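Long-range contacts in probable TonB-dependent receptor (Pseudomonas aeruginosa, PDB 4K3F), which probably serves as the periplasmic methionine-binding lipoprotein of a transport system, and holds selenomethionine between its two lobes in this crystal: residues A[12-20]-A[227-236]; A[83-92]-A[162-173]. All blocks are in the same frame, centred on the assembly; numbering follows the deposited sequence. Where two conformers were deposited one is given.

Contact 1: A[12-20]-A[227-236]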
loop_
_atom_site.group_PDB
_atom_site.type_symbol
_atom_site.label_atom_id
_atom_site.label_comp_id
_atom_site.label_asym_id
_atom_site.label_seq_id
_atom_site.Cartn_x
_atom_site.Cartn_y
_atom_site.Cartn_z
ATOM N N VAL A 12 4.294 -0.990 9.365
ATOM C CA VAL A 12 2.993 -1.582 9.684
ATOM C C VAL A 12 2.148 -1.607 8.419
ATOM O O VAL A 12 1.922 -0.564 7.827
ATOM C CB VAL A 12 2.215 -0.794 10.790
ATOM C CG1 VAL A 12 0.888 -1.463 11.110
ATOM C CG2 VAL A 12 3.025 -0.636 12.064
ATOM N N PRO A 13 1.661 -2.783 8.010
ATOM C CA PRO A 13 1.790 -4.103 8.612
ATOM C C PRO A 13 3.047 -4.874 8.268
ATOM O O PRO A 13 3.304 -5.907 8.889
ATOM C CB PRO A 13 0.572 -4.846 8.041
ATOM C CG PRO A 13 0.443 -4.291 6.675
ATOM C CD PRO A 13 0.695 -2.807 6.881
ATOM N N HIS A 14 3.832 -4.393 7.290
ATOM C CA HIS A 14 4.806 -5.256 6.634
ATOM C C HIS A 14 5.888 -5.797 7.550
ATOM O O HIS A 14 6.147 -6.990 7.574
ATOM C CB HIS A 14 5.415 -4.542 5.417
ATOM C CG HIS A 14 4.379 -3.982 4.502
ATOM N ND1 HIS A 14 3.581 -2.910 4.846
ATOM C CD2 HIS A 14 3.957 -4.395 3.290
ATOM C CE1 HIS A 14 2.726 -2.677 3.865
ATOM N NE2 HIS A 14 2.935 -3.562 2.905
ATOM N N ALA A 15 6.518 -4.927 8.324
ATOM C CA ALA A 15 7.600 -5.380 9.200
ATOM C C ALA A 15 7.054 -6.232 10.361
ATOM O O ALA A 15 7.712 -7.161 10.835
ATOM C CB ALA A 15 8.427 -4.199 9.703
ATOM N N GLU A 16 5.814 -5.969 10.765
ATOM C CA GLU A 16 5.172 -6.786 11.802
ATOM C C GLU A 16 4.977 -8.212 11.248
ATOM O O GLU A 16 5.285 -9.189 11.909
ATOM C CB GLU A 16 3.843 -6.173 12.236
ATOM C CG GLU A 16 3.981 -4.774 12.825
ATOM C CD GLU A 16 2.707 -4.256 13.505
ATOM O OE1 GLU A 16 1.600 -4.499 13.012
ATOM O OE2 GLU A 16 2.835 -3.536 14.504
ATOM N N ILE A 17 4.419 -8.312 10.050
ATOM C CA ILE A 17 4.249 -9.615 9.406
ATOM C C ILE A 17 5.565 -10.365 9.310
ATOM O O ILE A 17 5.649 -11.563 9.622
ATOM C CB ILE A 17 3.625 -9.428 8.000
ATOM C CG1 ILE A 17 2.165 -8.977 8.141
ATOM C CG2 ILE A 17 3.736 -10.710 7.166
ATOM C CD1 ILE A 17 1.552 -8.440 6.848
ATOM N N LEU A 18 6.605 -9.668 8.839
ATOM C CA LEU A 18 7.919 -10.265 8.733
ATOM C C LEU A 18 8.504 -10.729 10.075
ATOM O O LEU A 18 9.112 -11.816 10.110
ATOM C CB LEU A 18 8.877 -9.346 7.962
ATOM C CG LEU A 18 8.519 -9.122 6.488
ATOM C CD1 LEU A 18 9.443 -8.045 5.945
ATOM C CD2 LEU A 18 8.617 -10.369 5.625
ATOM N N ASN A 19 8.276 -9.975 11.163
ATOM C CA ASN A 19 8.749 -10.393 12.493
ATOM C C ASN A 19 8.104 -11.742 12.940
ATOM O O ASN A 19 8.743 -12.567 13.580
ATOM C CB ASN A 19 8.428 -9.336 13.553
ATOM C CG ASN A 19 9.301 -8.092 13.454
ATOM O OD1 ASN A 19 10.460 -8.168 13.139
ATOM N ND2 ASN A 19 8.726 -6.947 13.811
ATOM N N VAL A 20 6.850 -11.937 12.547
ATOM C CA VAL A 20 6.108 -13.160 12.908
ATOM C C VAL A 20 6.562 -14.336 12.045
ATOM O O VAL A 20 6.539 -15.457 12.521
ATOM C CB VAL A 20 4.593 -12.869 12.821
ATOM C CG1 VAL A 20 3.739 -14.103 12.974
ATOM C CG2 VAL A 20 4.248 -11.830 13.890
ATOM N N PHE A 227 -2.381 -14.479 11.867
ATOM C CA PHE A 227 -1.836 -13.273 12.471
ATOM C C PHE A 227 -2.487 -12.046 11.833
ATOM O O PHE A 227 -2.891 -11.118 12.508
ATOM C CB PHE A 227 -0.296 -13.186 12.318
ATOM C CG PHE A 227 0.261 -11.831 12.677
ATOM C CD1 PHE A 227 0.373 -11.441 14.006
ATOM C CD2 PHE A 227 0.661 -10.945 11.700
ATOM C CE1 PHE A 227 0.857 -10.188 14.347
ATOM C CE2 PHE A 227 1.152 -9.699 12.028
ATOM C CZ PHE A 227 1.243 -9.314 13.355
ATOM N N ILE A 228 -2.545 -12.025 10.499
ATOM C CA ILE A 228 -3.080 -10.857 9.779
ATOM C C ILE A 228 -4.534 -10.611 10.196
ATOM O O ILE A 228 -4.954 -9.485 10.462
ATOM C CB ILE A 228 -2.969 -11.055 8.247
ATOM C CG1 ILE A 228 -1.493 -10.958 7.803
ATOM C CG2 ILE A 228 -3.807 -10.025 7.509
ATOM C CD1 ILE A 228 -1.223 -11.437 6.387
ATOM N N GLN A 229 -5.309 -11.674 10.230
ATOM C CA GLN A 229 -6.719 -11.549 10.597
ATOM C C GLN A 229 -6.959 -10.984 12.017
ATOM O O GLN A 229 -7.754 -10.040 12.230
ATOM C CB GLN A 229 -7.370 -12.926 10.454
ATOM C CG GLN A 229 -7.620 -13.301 8.998
ATOM C CD GLN A 229 -8.055 -14.738 8.844
ATOM O OE1 GLN A 229 -7.810 -15.566 9.720
ATOM N NE2 GLN A 229 -8.667 -15.054 7.710
ATOM N N GLU A 230 -6.292 -11.576 12.998
ATOM C CA GLU A 230 -6.485 -11.177 14.399
ATOM C C GLU A 230 -5.849 -9.815 14.699
ATOM O O GLU A 230 -6.391 -9.041 15.476
ATOM C CB GLU A 230 -5.942 -12.257 15.352
ATOM C CG GLU A 230 -4.422 -12.286 15.447
ATOM C CD GLU A 230 -3.896 -13.318 16.441
ATOM O OE1 GLU A 230 -3.973 -14.530 16.114
ATOM O OE2 GLU A 230 -3.378 -12.903 17.524
ATOM N N LYS A 231 -4.701 -9.518 14.077
ATOM C CA LYS A 231 -3.983 -8.287 14.409
ATOM C C LYS A 231 -4.685 -7.057 13.827
ATOM O O LYS A 231 -4.840 -6.042 14.506
ATOM C CB LYS A 231 -2.530 -8.389 13.936
ATOM C CG LYS A 231 -1.698 -7.161 14.221
ATOM C CD LYS A 231 -1.314 -6.982 15.679
ATOM C CE LYS A 231 -0.464 -5.727 15.799
ATOM N NZ LYS A 231 -0.201 -5.372 17.205
ATOM N N TYR A 232 -5.091 -7.134 12.561
ATOM C CA TYR A 232 -5.570 -5.951 11.853
ATOM C C TYR A 232 -7.086 -5.903 11.714
ATOM O O TYR A 232 -7.606 -4.896 11.251
ATOM C CB TYR A 232 -4.842 -5.825 10.493
ATOM C CG TYR A 232 -3.345 -5.862 10.660
ATOM C CD1 TYR A 232 -2.661 -4.802 11.249
ATOM C CD2 TYR A 232 -2.609 -6.983 10.278
ATOM C CE1 TYR A 232 -1.290 -4.843 11.437
ATOM C CE2 TYR A 232 -1.250 -7.053 10.482
ATOM C CZ TYR A 232 -0.596 -5.987 11.066
ATOM O OH TYR A 232 0.747 -6.066 11.263
ATOM N N LYS A 233 -7.770 -6.995 12.049
ATOM C CA LYS A 233 -9.247 -6.992 12.205
ATOM C C LYS A 233 -9.955 -6.418 10.951
ATOM O O LYS A 233 -10.868 -5.571 11.026
ATOM C CB LYS A 233 -9.639 -6.243 13.452
ATOM C CG LYS A 233 -9.209 -6.946 14.729
ATOM C CD LYS A 233 -9.387 -6.011 15.899
ATOM C CE LYS A 233 -9.132 -6.738 17.204
ATOM N NZ LYS A 233 -9.488 -5.897 18.382
ATOM N N GLY A 234 -9.506 -6.902 9.797
ATOM C CA GLY A 234 -10.140 -6.572 8.529
ATOM C C GLY A 234 -9.512 -5.385 7.806
ATOM O O GLY A 234 -9.806 -5.156 6.634
ATOM N N ALA A 235 -8.643 -4.617 8.469
ATOM C CA ALA A 235 -7.970 -3.498 7.779
ATOM C C ALA A 235 -6.926 -3.967 6.775
ATOM O O ALA A 235 -6.570 -3.227 5.801
ATOM C CB ALA A 235 -7.324 -2.592 8.806
ATOM N N VAL A 236 -6.412 -5.178 7.014
ATOM C CA VAL A 236 -5.426 -5.837 6.169
ATOM C C VAL A 236 -6.002 -7.214 5.880
ATOM O O VAL A 236 -6.382 -7.937 6.816
ATOM C CB VAL A 236 -4.050 -5.922 6.846
ATOM C CG1 VAL A 236 -3.030 -6.603 5.949
ATOM C CG2 VAL A 236 -3.597 -4.527 7.239
#
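Tyr-232 of helix 222-232 reaches across to Pro-13 and Glu-16 of helix 11-26, in a helix-helix contact of the periplasmic binding protein fold. The two helix segments run at 131° to each other, their axes 11.3 Å apart, so long side chains span the gap. The phenol ring meets Pro-13 obliquely, with Pro-13 CB 3.4 Å from Tyr-232 CZ. The hydroxyl on that same carbon donates a very short hydrogen bond, 2.5 Å from Tyr-232 OH to Glu-16 OE1. OE1 comes in at the ring edge, near its plane, and the carboxylate is inclined to the ring. Lys-231 CG of the same helix lies over the centre of the tyrosine ring. The ammonium of Lys-231 stays beyond salt-bridge distance, with Lys-231 NZ 4.5 Å from Glu-16 OE2, close enough for a weak attraction at most.

Farther along, a chi1 of 168° sets Phe-227 CG trans to its own N and carries the ring toward helix 11-26. Val-20 and Lys-231 CB take opposite faces of this ring. Ile-17 CG1 lies against Phe-227 CE2, and Ile-17 CD1 is 4.1 Å from Ile-228 CG1. At the loop end Pro-13 CG touches Val-236 CG2. Val-20 CG2 sits over the Phe-227 ring in a CH-pi contact, 3.8 Å from Phe-227 CE1.

Contact 2: A[83-92]-A[162-173]; sequences EPLGAYSSKY and LTQVDMALINTN. With MSE (selenomethionine), chain B.
Tyr-88 and Ala-168 form a hydrogen-bonded antiparallel pair that joins strands 86-88 and 167-170, neighbours in the five-stranded mixed sheet of one lobe of this periplasmic binding protein fold. Tyr-88 N gives a bond of 2.8 Å to Ala-168 O, and Ala-168 N returns one to Tyr-88 O. Ala-87 and Leu-169 are the adjoining non-hydrogen-bonded pair.

Apolar contacts lie on both faces. Ala-87 CB touches Leu-169 CD1 at 3.5 Å and also meets the selenium of Met-167. On the other face the tyrosine ring crosses Ile-170 at about a right angle, while Leu-162 CD1 packs on Tyr-88 CB.

Polar side chains and water add further links. At the Ser-89 end, chi1 of 176° swings Ser-89 OG away from its own N. It donates to Asp-166 O at 2.7 Å and accepts from the N of Lys-91 and Tyr-92, an ST turn and ST motif. Asp-166 OD2 is bonded to Thr-103 N. Nearer the pocket, one water links Tyr-88 OH, Gly-86 N, Ile-170 O and Thr-172 OG1.

The ligand is bound at the Glu-83 end. Glu-83 OE1 accepts from the selenomethionine N at 2.6 Å and, weakly, from Asn-173 N. A water bridges Glu-83 O, Thr-172 N and the ligand carboxylate. Asn-171 ND2 donates to selenomethionine OXT at 2.9 Å, nearly straight at 169°.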
loop_
_atom_site.group_PDB
_atom_site.type_symbol
_atom_site.label_atom_id
_atom_site.label_comp_id
_atom_site.label_asym_id
_atom_site.label_seq_id
_atom_site.Cartn_x
_atom_site.Cartn_y
_atom_site.Cartn_z
ATOM N N GLU A 83 -4.659 -3.923 1.361
ATOM C CA GLU A 83 -4.949 -2.865 2.354
ATOM C C GLU A 83 -5.987 -1.940 1.765
ATOM O O GLU A 83 -5.637 -0.920 1.197
ATOM C CB GLU A 83 -3.694 -2.022 2.635
ATOM C CG GLU A 83 -2.581 -2.763 3.298
ATOM C CD GLU A 83 -1.273 -1.974 3.400
ATOM O OE1 GLU A 83 -1.229 -0.708 3.253
ATOM O OE2 GLU A 83 -0.279 -2.647 3.611
ATOM N N PRO A 84 -7.275 -2.285 1.878
ATOM C CA PRO A 84 -8.275 -1.421 1.243
ATOM C C PRO A 84 -8.133 0.043 1.660
ATOM O O PRO A 84 -8.076 0.367 2.856
ATOM C CB PRO A 84 -9.590 -2.030 1.692
ATOM C CG PRO A 84 -9.255 -3.477 1.823
ATOM C CD PRO A 84 -7.857 -3.498 2.427
ATOM N N LEU A 85 -8.033 0.914 0.672
ATOM C CA LEU A 85 -7.752 2.337 0.925
ATOM C C LEU A 85 -9.023 3.046 1.366
ATOM O O LEU A 85 -10.079 2.908 0.715
ATOM C CB LEU A 85 -7.219 2.966 -0.345
ATOM C CG LEU A 85 -6.703 4.380 -0.064
ATOM C CD1 LEU A 85 -5.288 4.499 -0.532
ATOM C CD2 LEU A 85 -7.642 5.311 -0.742
ATOM N N GLY A 86 -8.903 3.824 2.444
ATOM C CA GLY A 86 -9.978 4.605 2.969
ATOM C C GLY A 86 -9.836 6.109 2.779
ATOM O O GLY A 86 -8.722 6.653 2.622
ATOM N N ALA A 87 -10.983 6.772 2.860
ATOM C CA ALA A 87 -11.111 8.231 2.915
ATOM C C ALA A 87 -11.452 8.638 4.345
ATOM O O ALA A 87 -12.380 8.086 4.933
ATOM C CB ALA A 87 -12.192 8.692 1.942
ATOM N N TYR A 88 -10.681 9.572 4.903
ATOM C CA TYR A 88 -10.781 9.980 6.281
ATOM C C TYR A 88 -11.044 11.462 6.360
ATOM O O TYR A 88 -10.689 12.219 5.473
ATOM C CB TYR A 88 -9.495 9.637 7.064
ATOM C CG TYR A 88 -9.113 8.187 6.974
ATOM C CD1 TYR A 88 -8.286 7.727 5.961
ATOM C CD2 TYR A 88 -9.585 7.262 7.884
ATOM C CE1 TYR A 88 -7.954 6.394 5.851
ATOM C CE2 TYR A 88 -9.249 5.928 7.771
ATOM C CZ TYR A 88 -8.445 5.491 6.753
ATOM O OH TYR A 88 -8.091 4.157 6.638
ATOM N N SER A 89 -11.703 11.876 7.435
ATOM C CA SER A 89 -11.934 13.288 7.667
ATOM C C SER A 89 -11.929 13.579 9.168
ATOM O O SER A 89 -12.520 12.849 9.932
ATOM C CB SER A 89 -13.287 13.717 7.109
ATOM O OG SER A 89 -13.544 15.086 7.411
ATOM N N SER A 90 -11.271 14.669 9.559
ATOM C CA SER A 90 -11.327 15.104 10.941
ATOM C C SER A 90 -12.508 16.046 11.162
ATOM O O SER A 90 -12.776 16.389 12.306
ATOM C CB SER A 90 -10.014 15.772 11.371
ATOM O OG SER A 90 -9.860 17.024 10.726
ATOM N N LYS A 91 -13.199 16.437 10.079
ATOM C CA LYS A 91 -14.207 17.522 10.099
ATOM C C LYS A 91 -15.622 17.074 9.711
ATOM O O LYS A 91 -16.585 17.758 10.064
ATOM C CB LYS A 91 -13.777 18.653 9.144
ATOM C CG LYS A 91 -12.462 19.313 9.537
ATOM C CD LYS A 91 -12.024 20.460 8.628
ATOM C CE LYS A 91 -10.575 20.827 8.937
ATOM N NZ LYS A 91 -10.134 22.132 8.366
ATOM N N TYR A 92 -15.751 15.966 8.964
ATOM C CA TYR A 92 -17.049 15.489 8.477
ATOM C C TYR A 92 -17.219 14.006 8.762
ATOM O O TYR A 92 -16.237 13.244 8.809
ATOM C CB TYR A 92 -17.222 15.823 6.979
ATOM C CG TYR A 92 -17.101 17.312 6.713
ATOM C CD1 TYR A 92 -18.132 18.177 7.059
ATOM C CD2 TYR A 92 -15.938 17.867 6.188
ATOM C CE1 TYR A 92 -18.038 19.538 6.850
ATOM C CE2 TYR A 92 -15.826 19.246 6.011
ATOM C CZ TYR A 92 -16.888 20.068 6.340
ATOM O OH TYR A 92 -16.813 21.432 6.171
ATOM N N LEU A 162 -4.213 15.772 7.719
ATOM C CA LEU A 162 -5.625 15.407 7.845
ATOM C C LEU A 162 -6.470 16.502 8.513
ATOM O O LEU A 162 -7.555 16.803 8.020
ATOM C CB LEU A 162 -5.761 14.064 8.562
ATOM C CG LEU A 162 -7.169 13.528 8.821
ATOM C CD1 LEU A 162 -7.885 13.212 7.525
ATOM C CD2 LEU A 162 -7.088 12.288 9.693
ATOM N N THR A 163 -5.971 17.147 9.572
ATOM C CA THR A 163 -6.737 18.211 10.253
ATOM C C THR A 163 -6.770 19.562 9.523
ATOM O O THR A 163 -7.445 20.488 9.969
ATOM C CB THR A 163 -6.261 18.463 11.710
ATOM O OG1 THR A 163 -4.907 18.903 11.698
ATOM C CG2 THR A 163 -6.395 17.178 12.555
ATOM N N GLN A 164 -6.045 19.660 8.405
ATOM C CA GLN A 164 -5.964 20.878 7.618
ATOM C C GLN A 164 -6.708 20.772 6.278
ATOM O O GLN A 164 -6.533 21.643 5.423
ATOM C CB GLN A 164 -4.485 21.203 7.314
ATOM C CG GLN A 164 -3.571 21.381 8.530
ATOM C CD GLN A 164 -2.086 21.199 8.200
ATOM O OE1 GLN A 164 -1.496 20.162 8.494
ATOM N NE2 GLN A 164 -1.484 22.205 7.580
ATOM N N VAL A 165 -7.451 19.679 6.065
ATOM C CA VAL A 165 -8.227 19.480 4.858
ATOM C C VAL A 165 -9.621 18.949 5.205
ATOM O O VAL A 165 -9.864 18.531 6.326
ATOM C CB VAL A 165 -7.492 18.511 3.875
ATOM C CG1 VAL A 165 -6.130 19.082 3.496
ATOM C CG2 VAL A 165 -7.355 17.117 4.458
ATOM N N ASP A 166 -10.535 18.949 4.244
ATOM C CA ASP A 166 -11.837 18.382 4.479
ATOM C C ASP A 166 -11.834 16.868 4.447
ATOM O O ASP A 166 -12.653 16.242 5.130
ATOM C CB ASP A 166 -12.821 18.987 3.478
ATOM C CG ASP A 166 -12.975 20.516 3.675
ATOM O OD1 ASP A 166 -12.970 20.979 4.842
ATOM O OD2 ASP A 166 -13.060 21.264 2.679
HETATM N N MSE A 167 -10.981 16.268 3.591
HETATM C CA MSE A 167 -10.904 14.799 3.506
HETATM C C MSE A 167 -9.535 14.432 2.946
HETATM O O MSE A 167 -9.000 15.161 2.075
HETATM C CB MSE A 167 -12.037 14.257 2.631
HETATM C CG MSE A 167 -12.189 12.744 2.670
HETATM SE SE MSE A 167 -13.935 12.167 2.012
HETATM C CE MSE A 167 -13.670 12.693 0.153
ATOM N N ALA A 168 -9.039 13.280 3.378
ATOM C CA ALA A 168 -7.796 12.706 2.888
ATOM C C ALA A 168 -7.950 11.231 2.607
ATOM O O ALA A 168 -8.537 10.490 3.384
ATOM C CB ALA A 168 -6.652 12.954 3.850
ATOM N N LEU A 169 -7.431 10.807 1.458
ATOM C CA LEU A 169 -7.439 9.393 1.091
ATOM C C LEU A 169 -6.036 8.876 1.360
ATOM O O LEU A 169 -5.099 9.258 0.671
ATOM C CB LEU A 169 -7.873 9.191 -0.367
ATOM C CG LEU A 169 -9.409 9.181 -0.587
ATOM C CD1 LEU A 169 -10.048 10.511 -0.221
ATOM C CD2 LEU A 169 -9.726 8.793 -2.022
ATOM N N ILE A 170 -5.922 8.027 2.375
ATOM C CA ILE A 170 -4.632 7.707 2.995
ATOM C C ILE A 170 -4.367 6.228 2.883
ATOM O O ILE A 170 -5.218 5.423 3.247
ATOM C CB ILE A 170 -4.637 8.082 4.465
ATOM C CG1 ILE A 170 -4.973 9.578 4.578
ATOM C CG2 ILE A 170 -3.297 7.756 5.081
ATOM C CD1 ILE A 170 -5.062 10.076 5.987
ATOM N N ASN A 171 -3.200 5.882 2.343
ATOM C CA ASN A 171 -2.767 4.496 2.264
ATOM C C ASN A 171 -2.831 3.879 3.646
ATOM O O ASN A 171 -2.404 4.477 4.665
ATOM C CB ASN A 171 -1.349 4.372 1.724
ATOM C CG ASN A 171 -1.242 4.822 0.285
ATOM O OD1 ASN A 171 -1.012 6.021 -0.007
ATOM N ND2 ASN A 171 -1.454 3.900 -0.624
ATOM N N THR A 172 -3.314 2.649 3.690
ATOM C CA THR A 172 -3.608 2.021 4.999
ATOM C C THR A 172 -2.359 1.846 5.891
ATOM O O THR A 172 -2.415 1.991 7.121
ATOM C CB THR A 172 -4.341 0.698 4.749
ATOM O OG1 THR A 172 -5.606 1.023 4.178
ATOM C CG2 THR A 172 -4.519 -0.096 6.030
ATOM N N ASN A 173 -1.202 1.507 5.303
ATOM C CA ASN A 173 0.008 1.386 6.100
ATOM C C ASN A 173 0.298 2.644 6.900
ATOM O O ASN A 173 0.584 2.561 8.100
ATOM C CB ASN A 173 1.228 0.969 5.283
ATOM C CG ASN A 173 1.732 2.057 4.365
ATOM O OD1 ASN A 173 1.123 2.378 3.345
ATOM N ND2 ASN A 173 2.849 2.647 4.736
HETATM N N MSE B 300 0.800 -0.568 1.616
HETATM C CA MSE B 300 0.457 0.444 0.575
HETATM C C MSE B 300 -0.951 0.116 0.091
HETATM O O MSE B 300 -1.262 -1.059 -0.133
HETATM O OXT MSE B 300 -1.773 1.022 -0.091
HETATM C CB MSE B 300 1.454 0.427 -0.594
HETATM C CG MSE B 300 1.138 1.468 -1.641
HETATM SE SE MSE B 300 2.338 1.271 -3.184
HETATM C CE MSE B 300 3.970 1.791 -2.389
HETATM O O HOH W 1 -4.124 1.467 1.200
HETATM O O HOH W 2 -6.755 3.553 4.403
HETATM O O HOH W 3 -10.045 16.017 7.407
HETATM O O HOH W 4 -10.435 22.318 5.634
HETATM O O HOH W 5 -8.123 23.425 9.309
HETATM O O HOH W 6 -14.601 22.796 5.902
#

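In the fold
Contact 1 and contact 2 lie about 21 Å apart between centres, yet their ends meet beside the bound selenomethionine. Contact 2 lies wholly between the two segments of contact 1 in the sequence. Where they touch, His-14 CE1 is 3.0 Å from Glu-83 OE2, and Val-12 O is 3.1 Å from Asn-173 CB. Helix 11-26 carries His-14, on its side away from 227-236, into the pocket, where it touches the ligand and is bonded to Asn-198. Contact 2 supplies Glu-83, Asn-171 and Asn-173. Arg-115 and Asn-198 add further hydrogen bonds to the ligand. Pro-13, packed in contact 1, also borders Glu-83, with Pro-13 CD 3.4 Å from Glu-83 OE2.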